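Local coordinates for phosphate ABC transporter, phosphate-binding protein (Clostridium perfringens, PDB 4Q8R) that probably captures phosphate with high affinity outside the cell membrane and delivers it to an ABC-type transporter for uptake, at residues S11-P16 / V204-L209; D101-K106 / V139-E144; D133-I138 / I170-F175. All blocks are in the same frame, centred on the assembly; numbering follows the deposited sequence. Where two conformers were deposited one is given.

Contact 1. Residues S11-P16 / V204-L209. With PO4 (phosphate ion), chain B.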
loop_
_atom_site.group_PDB
_atom_site.type_symbol
_atom_site.label_atom_id
_atom_site.label_comp_id
_atom_site.label_asym_id
_atom_site.label_seq_id
_atom_site.Cartn_x
_atom_site.Cartn_y
_atom_site.Cartn_z
ATOM N N SER A 11 6.642 4.829 -2.049
ATOM C CA SER A 11 5.381 4.355 -1.510
ATOM C C SER A 11 5.057 4.866 -0.100
ATOM O O SER A 11 5.872 4.673 0.837
ATOM C CB SER A 11 5.441 2.831 -1.489
ATOM O OG SER A 11 4.409 2.221 -0.754
ATOM N N THR A 12 3.839 5.373 0.080
ATOM C CA THR A 12 3.333 5.678 1.380
ATOM C C THR A 12 3.007 4.392 2.162
ATOM O O THR A 12 3.061 4.405 3.402
ATOM C CB THR A 12 2.116 6.635 1.363
ATOM O OG1 THR A 12 0.979 6.003 0.786
ATOM C CG2 THR A 12 2.463 7.906 0.624
ATOM N N SER A 13 2.648 3.317 1.475
ATOM C CA SER A 13 2.304 2.058 2.139
ATOM C C SER A 13 3.561 1.500 2.827
ATOM O O SER A 13 3.460 0.952 3.928
ATOM C CB SER A 13 1.811 1.028 1.142
ATOM O OG SER A 13 0.679 1.473 0.408
ATOM N N VAL A 14 4.704 1.685 2.172
ATOM C CA VAL A 14 5.984 1.165 2.700
ATOM C C VAL A 14 6.564 2.053 3.754
ATOM O O VAL A 14 7.419 1.590 4.521
ATOM C CB VAL A 14 7.026 0.931 1.528
ATOM C CG1 VAL A 14 8.326 0.249 1.999
ATOM C CG2 VAL A 14 6.437 0.029 0.479
ATOM N N GLY A 15 6.137 3.305 3.869
ATOM C CA GLY A 15 6.748 4.265 4.777
ATOM C C GLY A 15 6.862 3.795 6.250
ATOM O O GLY A 15 7.956 3.892 6.817
ATOM N N PRO A 16 5.763 3.246 6.855
ATOM C CA PRO A 16 5.863 2.895 8.272
ATOM C C PRO A 16 6.947 1.827 8.473
ATOM O O PRO A 16 7.800 1.975 9.367
ATOM C CB PRO A 16 4.470 2.352 8.592
ATOM C CG PRO A 16 3.583 3.283 7.735
ATOM C CD PRO A 16 4.350 3.343 6.431
ATOM N N VAL A 204 -6.733 -9.560 -2.011
ATOM C CA VAL A 204 -6.233 -8.254 -2.389
ATOM C C VAL A 204 -4.884 -8.015 -1.704
ATOM O O VAL A 204 -4.794 -7.658 -0.514
ATOM C CB VAL A 204 -7.215 -7.113 -2.073
ATOM C CG1 VAL A 204 -6.907 -5.907 -2.980
ATOM C CG2 VAL A 204 -8.685 -7.517 -2.302
ATOM N N SER A 205 -3.816 -8.187 -2.474
ATOM C CA SER A 205 -2.475 -8.087 -1.930
ATOM C C SER A 205 -1.462 -7.766 -3.015
ATOM O O SER A 205 -1.763 -7.912 -4.195
ATOM C CB SER A 205 -2.120 -9.417 -1.223
ATOM O OG SER A 205 -1.999 -10.482 -2.124
ATOM N N ARG A 206 -0.254 -7.389 -2.613
ATOM C CA ARG A 206 0.737 -6.912 -3.555
ATOM C C ARG A 206 2.134 -6.932 -2.881
ATOM O O ARG A 206 2.224 -7.010 -1.639
ATOM C CB ARG A 206 0.373 -5.515 -4.119
ATOM C CG ARG A 206 -0.293 -4.576 -3.147
ATOM C CD ARG A 206 0.714 -4.108 -2.085
ATOM N NE ARG A 206 0.155 -3.205 -1.100
ATOM C CZ ARG A 206 -0.136 -1.936 -1.317
ATOM N NH1 ARG A 206 -0.629 -1.233 -0.339
ATOM N NH2 ARG A 206 0.031 -1.386 -2.548
ATOM N N PRO A 207 3.205 -6.952 -3.682
ATOM C CA PRO A 207 4.553 -6.873 -3.059
ATOM C C PRO A 207 4.926 -5.465 -2.614
ATOM O O PRO A 207 4.439 -4.448 -3.149
ATOM C CB PRO A 207 5.483 -7.290 -4.212
ATOM C CG PRO A 207 4.769 -6.740 -5.462
ATOM C CD PRO A 207 3.290 -7.060 -5.149
ATOM N N PHE A 208 5.853 -5.412 -1.665
ATOM C CA PHE A 208 6.680 -4.255 -1.366
ATOM C C PHE A 208 8.033 -4.507 -1.987
ATOM O O PHE A 208 8.630 -5.570 -1.732
ATOM C CB PHE A 208 6.822 -4.003 0.115
ATOM C CG PHE A 208 5.613 -3.411 0.815
ATOM C CD1 PHE A 208 4.407 -3.059 0.157
ATOM C CD2 PHE A 208 5.691 -3.137 2.191
ATOM C CE1 PHE A 208 3.361 -2.484 0.861
ATOM C CE2 PHE A 208 4.665 -2.536 2.864
ATOM C CZ PHE A 208 3.483 -2.206 2.205
ATOM N N LEU A 209 8.482 -3.559 -2.821
ATOM C CA LEU A 209 9.767 -3.636 -3.511
ATOM C C LEU A 209 10.661 -2.496 -3.143
ATOM O O LEU A 209 10.217 -1.334 -2.994
ATOM C CB LEU A 209 9.585 -3.626 -5.043
ATOM C CG LEU A 209 8.656 -4.633 -5.680
ATOM C CD1 LEU A 209 8.517 -4.345 -7.169
ATOM C CD2 LEU A 209 9.122 -6.050 -5.384
HETATM P P PO4 B . 1.472 3.967 -2.367
HETATM O O1 PO4 B . 2.281 3.956 -3.674
HETATM O O2 PO4 B . 1.645 5.274 -1.624
HETATM O O3 PO4 B . 0.023 3.589 -2.643
HETATM O O4 PO4 B . 2.024 2.800 -1.482
#

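Contact 2. Residues D101-K106 / V139-E144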
loop_
_atom_site.group_PDB
_atom_site.type_symbol
_atom_site.label_atom_id
_atom_site.label_comp_id
_atom_site.label_asym_id
_atom_site.label_seq_id
_atom_site.Cartn_x
_atom_site.Cartn_y
_atom_site.Cartn_z
ATOM N N ASP A 101 -18.414 -2.661 -8.310
ATOM C CA ASP A 101 -19.652 -1.885 -8.508
ATOM C C ASP A 101 -19.672 -0.587 -7.751
ATOM O O ASP A 101 -20.151 0.431 -8.270
ATOM C CB ASP A 101 -20.859 -2.716 -8.073
ATOM C CG ASP A 101 -21.192 -3.831 -9.013
ATOM O OD1 ASP A 101 -20.597 -3.971 -10.131
ATOM O OD2 ASP A 101 -22.129 -4.581 -8.680
ATOM N N ILE A 102 -19.146 -0.553 -6.530
ATOM C CA ILE A 102 -18.992 0.683 -5.815
ATOM C C ILE A 102 -18.030 1.642 -6.506
ATOM O O ILE A 102 -18.339 2.832 -6.726
ATOM C CB ILE A 102 -18.479 0.426 -4.359
ATOM C CG1 ILE A 102 -19.537 -0.412 -3.564
ATOM C CG2 ILE A 102 -18.186 1.705 -3.613
ATOM C CD1 ILE A 102 -18.889 -1.023 -2.354
ATOM N N TYR A 103 -16.862 1.156 -6.858
ATOM C CA TYR A 103 -15.810 2.036 -7.399
ATOM C C TYR A 103 -16.115 2.510 -8.819
ATOM O O TYR A 103 -15.592 3.532 -9.235
ATOM C CB TYR A 103 -14.427 1.405 -7.241
ATOM C CG TYR A 103 -13.857 1.782 -5.916
ATOM C CD1 TYR A 103 -14.221 1.043 -4.745
ATOM C CD2 TYR A 103 -13.008 2.822 -5.750
ATOM C CE1 TYR A 103 -13.802 1.474 -3.534
ATOM C CE2 TYR A 103 -12.559 3.246 -4.529
ATOM C CZ TYR A 103 -12.991 2.574 -3.394
ATOM O OH TYR A 103 -12.586 2.971 -2.146
ATOM N N THR A 104 -16.968 1.829 -9.538
ATOM C CA THR A 104 -17.330 2.281 -10.880
ATOM C C THR A 104 -18.622 3.063 -10.861
ATOM O O THR A 104 -19.136 3.424 -11.923
ATOM C CB THR A 104 -17.451 1.088 -11.865
ATOM O OG1 THR A 104 -18.473 0.180 -11.436
ATOM C CG2 THR A 104 -16.115 0.339 -12.024
ATOM N N GLY A 105 -19.227 3.240 -9.693
ATOM C CA GLY A 105 -20.429 4.053 -9.553
ATOM C C GLY A 105 -21.729 3.337 -9.895
ATOM O O GLY A 105 -22.781 3.972 -10.032
ATOM N N LYS A 106 -21.705 2.015 -10.072
ATOM C CA LYS A 106 -22.922 1.277 -10.305
ATOM C C LYS A 106 -23.801 1.219 -9.059
ATOM O O LYS A 106 -25.031 1.407 -9.098
ATOM C CB LYS A 106 -22.603 -0.090 -10.840
ATOM C CG LYS A 106 -23.819 -0.843 -11.281
ATOM C CD LYS A 106 -23.502 -2.304 -11.338
ATOM C CE LYS A 106 -22.697 -2.582 -12.589
ATOM N NZ LYS A 106 -23.457 -2.049 -13.749
ATOM N N VAL A 139 -9.475 -5.816 -8.255
ATOM C CA VAL A 139 -10.948 -5.578 -8.270
ATOM C C VAL A 139 -11.478 -5.677 -9.689
ATOM O O VAL A 139 -12.564 -6.206 -9.910
ATOM C CB VAL A 139 -11.285 -4.255 -7.574
ATOM C CG1 VAL A 139 -12.778 -3.888 -7.708
ATOM C CG2 VAL A 139 -10.862 -4.350 -6.094
ATOM N N GLY A 140 -10.686 -5.196 -10.652
ATOM C CA GLY A 140 -11.001 -5.422 -12.037
ATOM C C GLY A 140 -11.638 -4.273 -12.789
ATOM O O GLY A 140 -12.600 -4.459 -13.533
ATOM N N PHE A 141 -11.146 -3.089 -12.541
ATOM C CA PHE A 141 -11.571 -1.895 -13.276
ATOM C C PHE A 141 -10.374 -1.057 -13.670
ATOM O O PHE A 141 -9.347 -1.090 -13.028
ATOM C CB PHE A 141 -12.688 -1.068 -12.550
ATOM C CG PHE A 141 -12.260 -0.381 -11.320
ATOM C CD1 PHE A 141 -12.127 -1.124 -10.064
ATOM C CD2 PHE A 141 -11.951 0.948 -11.301
ATOM C CE1 PHE A 141 -11.724 -0.498 -8.925
ATOM C CE2 PHE A 141 -11.522 1.578 -10.139
ATOM C CZ PHE A 141 -11.420 0.842 -8.923
ATOM N N LYS A 142 -10.585 -0.281 -14.720
ATOM C CA LYS A 142 -9.615 0.657 -15.236
ATOM C C LYS A 142 -9.805 2.042 -14.653
ATOM O O LYS A 142 -10.882 2.388 -14.209
ATOM C CB LYS A 142 -9.685 0.653 -16.785
ATOM C CG LYS A 142 -9.263 -0.693 -17.401
ATOM C CD LYS A 142 -7.981 -1.254 -16.730
ATOM C CE LYS A 142 -7.206 -2.340 -17.499
ATOM N NZ LYS A 142 -7.871 -3.660 -17.409
ATOM N N ALA A 143 -8.755 2.845 -14.682
ATOM C CA ALA A 143 -8.814 4.209 -14.221
ATOM C C ALA A 143 -9.979 4.921 -14.904
ATOM O O ALA A 143 -10.707 5.679 -14.253
ATOM C CB ALA A 143 -7.472 4.900 -14.493
ATOM N N GLU A 144 -10.229 4.604 -16.179
ATOM C CA GLU A 144 -11.333 5.227 -16.989
ATOM C C GLU A 144 -12.670 4.979 -16.398
ATOM O O GLU A 144 -13.558 5.797 -16.549
ATOM C CB GLU A 144 -11.337 4.729 -18.451
ATOM C CG GLU A 144 -10.154 5.245 -19.233
ATOM C CD GLU A 144 -8.752 4.554 -19.050
ATOM O OE1 GLU A 144 -8.401 3.660 -18.114
ATOM O OE2 GLU A 144 -7.973 5.001 -19.920
#

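Contact 3. Residues D133-I138 / I170-F175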
loop_
_atom_site.group_PDB
_atom_site.type_symbol
_atom_site.label_atom_id
_atom_site.label_comp_id
_atom_site.label_asym_id
_atom_site.label_seq_id
_atom_site.Cartn_x
_atom_site.Cartn_y
_atom_site.Cartn_z
ATOM N N ASP A 133 -3.051 1.229 -8.143
ATOM C CA ASP A 133 -2.782 0.359 -9.258
ATOM C C ASP A 133 -3.162 -1.105 -8.978
ATOM O O ASP A 133 -3.854 -1.779 -9.745
ATOM C CB ASP A 133 -1.328 0.479 -9.652
ATOM C CG ASP A 133 -0.949 -0.456 -10.784
ATOM O OD1 ASP A 133 -0.569 -1.628 -10.579
ATOM O OD2 ASP A 133 -1.015 0.013 -11.902
ATOM N N ALA A 134 -2.650 -1.624 -7.847
ATOM C CA ALA A 134 -2.932 -2.992 -7.476
ATOM C C ALA A 134 -4.388 -3.240 -7.160
ATOM O O ALA A 134 -4.959 -4.225 -7.597
ATOM C CB ALA A 134 -2.113 -3.366 -6.237
ATOM N N PHE A 135 -4.998 -2.308 -6.459
ATOM C CA PHE A 135 -6.418 -2.413 -6.154
ATOM C C PHE A 135 -7.264 -2.488 -7.399
ATOM O O PHE A 135 -8.133 -3.361 -7.550
ATOM C CB PHE A 135 -6.840 -1.163 -5.342
ATOM C CG PHE A 135 -8.301 -1.106 -4.997
ATOM C CD1 PHE A 135 -8.784 -1.814 -3.873
ATOM C CD2 PHE A 135 -9.179 -0.328 -5.700
ATOM C CE1 PHE A 135 -10.107 -1.800 -3.514
ATOM C CE2 PHE A 135 -10.541 -0.287 -5.341
ATOM C CZ PHE A 135 -11.013 -1.011 -4.248
ATOM N N GLN A 136 -6.995 -1.592 -8.344
ATOM C CA GLN A 136 -7.786 -1.590 -9.575
ATOM C C GLN A 136 -7.627 -2.825 -10.420
ATOM O O GLN A 136 -8.585 -3.385 -10.944
ATOM C CB GLN A 136 -7.493 -0.320 -10.396
ATOM C CG GLN A 136 -7.966 0.915 -9.684
ATOM C CD GLN A 136 -7.678 2.227 -10.365
ATOM O OE1 GLN A 136 -8.188 3.268 -9.958
ATOM N NE2 GLN A 136 -6.730 2.219 -11.303
ATOM N N GLU A 137 -6.404 -3.344 -10.457
ATOM C CA GLU A 137 -6.076 -4.575 -11.149
ATOM C C GLU A 137 -6.801 -5.768 -10.566
ATOM O O GLU A 137 -7.352 -6.582 -11.274
ATOM C CB GLU A 137 -4.535 -4.817 -11.125
ATOM C CG GLU A 137 -4.135 -5.995 -12.000
ATOM C CD GLU A 137 -2.642 -6.120 -12.277
ATOM O OE1 GLU A 137 -2.198 -7.257 -12.525
ATOM O OE2 GLU A 137 -1.928 -5.096 -12.270
ATOM N N ILE A 138 -6.802 -5.872 -9.245
ATOM C CA ILE A 138 -7.398 -7.035 -8.595
ATOM C C ILE A 138 -8.930 -6.994 -8.594
ATOM O O ILE A 138 -9.588 -7.998 -8.924
ATOM C CB ILE A 138 -6.887 -7.207 -7.173
ATOM C CG1 ILE A 138 -5.397 -7.551 -7.268
ATOM C CG2 ILE A 138 -7.687 -8.298 -6.436
ATOM C CD1 ILE A 138 -4.624 -7.500 -5.981
ATOM N N ILE A 170 -15.753 4.910 2.093
ATOM C CA ILE A 170 -15.068 3.669 1.883
ATOM C C ILE A 170 -13.745 4.040 1.188
ATOM O O ILE A 170 -13.709 4.923 0.271
ATOM C CB ILE A 170 -15.893 2.670 1.094
ATOM C CG1 ILE A 170 -15.182 1.334 1.012
ATOM C CG2 ILE A 170 -16.278 3.179 -0.349
ATOM C CD1 ILE A 170 -16.010 0.185 0.485
ATOM N N GLY A 171 -12.639 3.411 1.615
ATOM C CA GLY A 171 -11.336 3.614 0.960
ATOM C C GLY A 171 -10.545 2.339 0.998
ATOM O O GLY A 171 -11.004 1.343 1.506
ATOM N N TYR A 172 -9.325 2.378 0.446
ATOM C CA TYR A 172 -8.437 1.223 0.467
ATOM C C TYR A 172 -7.071 1.658 0.938
ATOM O O TYR A 172 -6.599 2.734 0.669
ATOM C CB TYR A 172 -8.402 0.541 -0.885
ATOM C CG TYR A 172 -8.120 1.489 -2.061
ATOM C CD1 TYR A 172 -6.822 1.962 -2.330
ATOM C CD2 TYR A 172 -9.152 1.877 -2.928
ATOM C CE1 TYR A 172 -6.582 2.777 -3.441
ATOM C CE2 TYR A 172 -8.905 2.724 -3.983
ATOM C CZ TYR A 172 -7.650 3.163 -4.218
ATOM O OH TYR A 172 -7.383 3.984 -5.295
ATOM N N ILE A 173 -6.430 0.764 1.670
ATOM C CA ILE A 173 -5.194 1.100 2.334
ATOM C C ILE A 173 -4.438 -0.139 2.736
ATOM O O ILE A 173 -5.028 -1.181 2.989
ATOM C CB ILE A 173 -5.527 1.922 3.572
ATOM C CG1 ILE A 173 -4.351 2.717 4.069
ATOM C CG2 ILE A 173 -6.107 1.045 4.725
ATOM C CD1 ILE A 173 -4.707 3.746 5.087
ATOM N N SER A 174 -3.115 -0.051 2.786
ATOM C CA SER A 174 -2.273 -1.140 3.302
ATOM C C SER A 174 -2.720 -1.565 4.728
ATOM O O SER A 174 -3.055 -0.718 5.556
ATOM C CB SER A 174 -0.839 -0.634 3.396
ATOM O OG SER A 174 -0.026 -1.459 4.218
ATOM N N PHE A 175 -2.640 -2.858 4.992
ATOM C CA PHE A 175 -2.926 -3.399 6.309
ATOM C C PHE A 175 -2.063 -2.695 7.376
ATOM O O PHE A 175 -2.452 -2.648 8.579
ATOM C CB PHE A 175 -2.538 -4.861 6.356
ATOM C CG PHE A 175 -3.484 -5.830 5.702
ATOM C CD1 PHE A 175 -4.588 -5.451 4.911
ATOM C CD2 PHE A 175 -3.246 -7.240 5.887
ATOM C CE1 PHE A 175 -5.387 -6.404 4.354
ATOM C CE2 PHE A 175 -4.088 -8.178 5.367
ATOM C CZ PHE A 175 -5.165 -7.761 4.550
HETATM O O HOH W 1 -9.230 3.818 -7.308
#

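Contact 1. Residues S11-P16 / V204-L209
Ser-13 stands between a bound phosphate and the guanidinium of Arg-206, its OG lying 2.7 Å from phosphate O4 in a hydrogen bond and 3.1 Å from Arg-206 NH1. This is the anion site of a type II periplasmic binding protein fold, in which the loop between strand 6-10 and helix 15-28 offers backbone N-H groups and hydroxyls to the ligand. O4 is gripped three times from this loop, by the hydroxyls of Ser-11 and Ser-13 and by Ser-13 N. Thr-12 OG1 lies 2.6 Å from phosphate O2, which Thr-12 N also binds. The N-terminal end of helix 15-28 lies close by, and its dipole would probably favour the anion further. Ser-11 OG has a second task: it accepts Val-14 N at 3.0 Å, an ST motif that fixes the turn presenting these donors. Arg-125, Ser-129 and Thr-131 are among the residues completing the site from the rest of the chain.

Segment 204-209 enters strand 205-213 after Val-204. Arg-206 does not bond the phosphate; it is a second-shell group, its NE in a salt bridge with Asp-79, NH2 on the carbonyl of Ser-59 and NH1 on Thr-131 OG1, which itself binds the ligand. Its chain leaves the strand with CG wedged between backbone N and carbonyl carbon (chi1 36°) and bends again at chi2, bringing the guanidinium round to the serine.

On the Val-14 side of the loop the contact becomes largely apolar. Phe-208 CZ comes 3.6 Å from Ser-13 O, and Val-14 comes over one face of the Phe-208 ring: CG2 sits 3.5 Å above the plane, nearly over the centre, a CH-pi contact 12° off the ring normal.

Contact 2. Residues D101-K106 / V139-E144
The Phe-141 ring has Val-139 CG1 at its edge, in the ring plane, while Tyr-103 CB and Thr-104 CG2 approach it obliquely from the partner segment. Tyr-103 and Phe-141 cross at a slant, and the ring carbon CZ of Phe-141 meets the root of the tyrosine, 3.5 Å from Tyr-103 CB and 4.0 Å from Tyr-103 CG. At the other end of the phenylalanine, Thr-104 turns its methyl inward, with CG2 3.7 Å from Phe-141 CB. Thr-104 and Phe-141 slide past each other in opposite senses, the methyl lying alongside CB and, more distantly, CG of the phenylalanine.

Two chain turns bring these groups together. Helix 96-103 ends in a Schellman motif: Gly-105 has positive phi, Gly-105 N bonds Ile-102 O at 3.1 Å, and Lys-106 N bonds Asp-101 O, weakly, at 2.9 Å. Helix 130-139 is likewise followed by a glycine of positive phi, Gly-140, after which Phe-141 folds back with CG between the backbone N and the carbonyl carbon (chi1 69°), which turns the ring toward segment 101-106. The contact thus joins the C-terminal end of helix 96-103 to the loop that follows helix 130-139, and Phe-141 also packs on Phe-135 of that helix.

The two hydroxyls find partners away from Phe-141: Thr-104 OG1 bonds the carbonyl of Lys-100 one turn back in its helix, so that the methyl is left on the Phe-141 side, and Tyr-103 OH reaches the carbonyl of Val-123 on strand 121-125. No hydrogen bond links the two segments: their cohesion rests on carbon-to-carbon contact and shape, and the hydroxyl bonds probably help to fix the rotation of the groups that touch.

Contact 3. Residues D133-I138 / I170-F175
Helix 130-139 packs on strand 169-174 in one alpha/beta lobe of the periplasmic binding protein fold, and a single aromatic stack, Phe-135 on Tyr-172, carries the contact. The rings lie face to face with centroids 4.1 Å apart and planes tilted by 20°, close to parallel but not quite. Tyr-172 CD2 sits over the centre of the Phe-135 ring, 3.4 Å above its plane; relative to the tyrosine ring, Phe-135 CG lies 3.7 Å above the plane and toward the rim, so the stack is offset. The closest approach joins Phe-135 CD2 and Tyr-172 CE2 at 3.5 Å.

Each ring reaches its partner by a different route. With chi1 at 178°, Phe-135 CG lies opposite the backbone N and the ring reaches toward the strand; Tyr-172 instead has CG between backbone N and carbonyl carbon, which brings its ring over that of Phe-135. Phe-135 CB also stands over the tyrosine face, in a CH-pi contact. Tyr-103 meets Phe-135 edge-to-face, and Leu-83 of strand 71-86 packs on it as well, so the stack lies within a larger apolar layer between helices and sheet.

The buried hydroxyl of Tyr-172 is satisfied by the backbone N of Arg-125, a residue whose side chain holds the phosphate, and the stack may therefore help to place that part of the site. A water bridges the two segments beside the rings, donating to Gln-136 OE1 at 2.9 Å and lying 2.7 Å from Tyr-172 OH.

All three contacts are buried, but they differ in depth and chemistry. Contact 1, its centre about 4 Å from the chain centre, joins a polar anion site to an apolar side; contact 3, its centre about 7 Å from that point, is aromatic with one bridging water; contact 2, its centre about 19 Å from it, lies near the periphery and is wholly apolar across its segments. Contacts 1 and 3 reach the same sheet and touch where Arg-206 CG packs on Ala-134 CB, at 3.8 Å. Contacts 2 and 3 share helix 130-139, whose end is tied to the following loop by a probable Phe-141 N to Gln-136 O hydrogen bond. Hydrogen bonding to a ligand marks contact 1 alone.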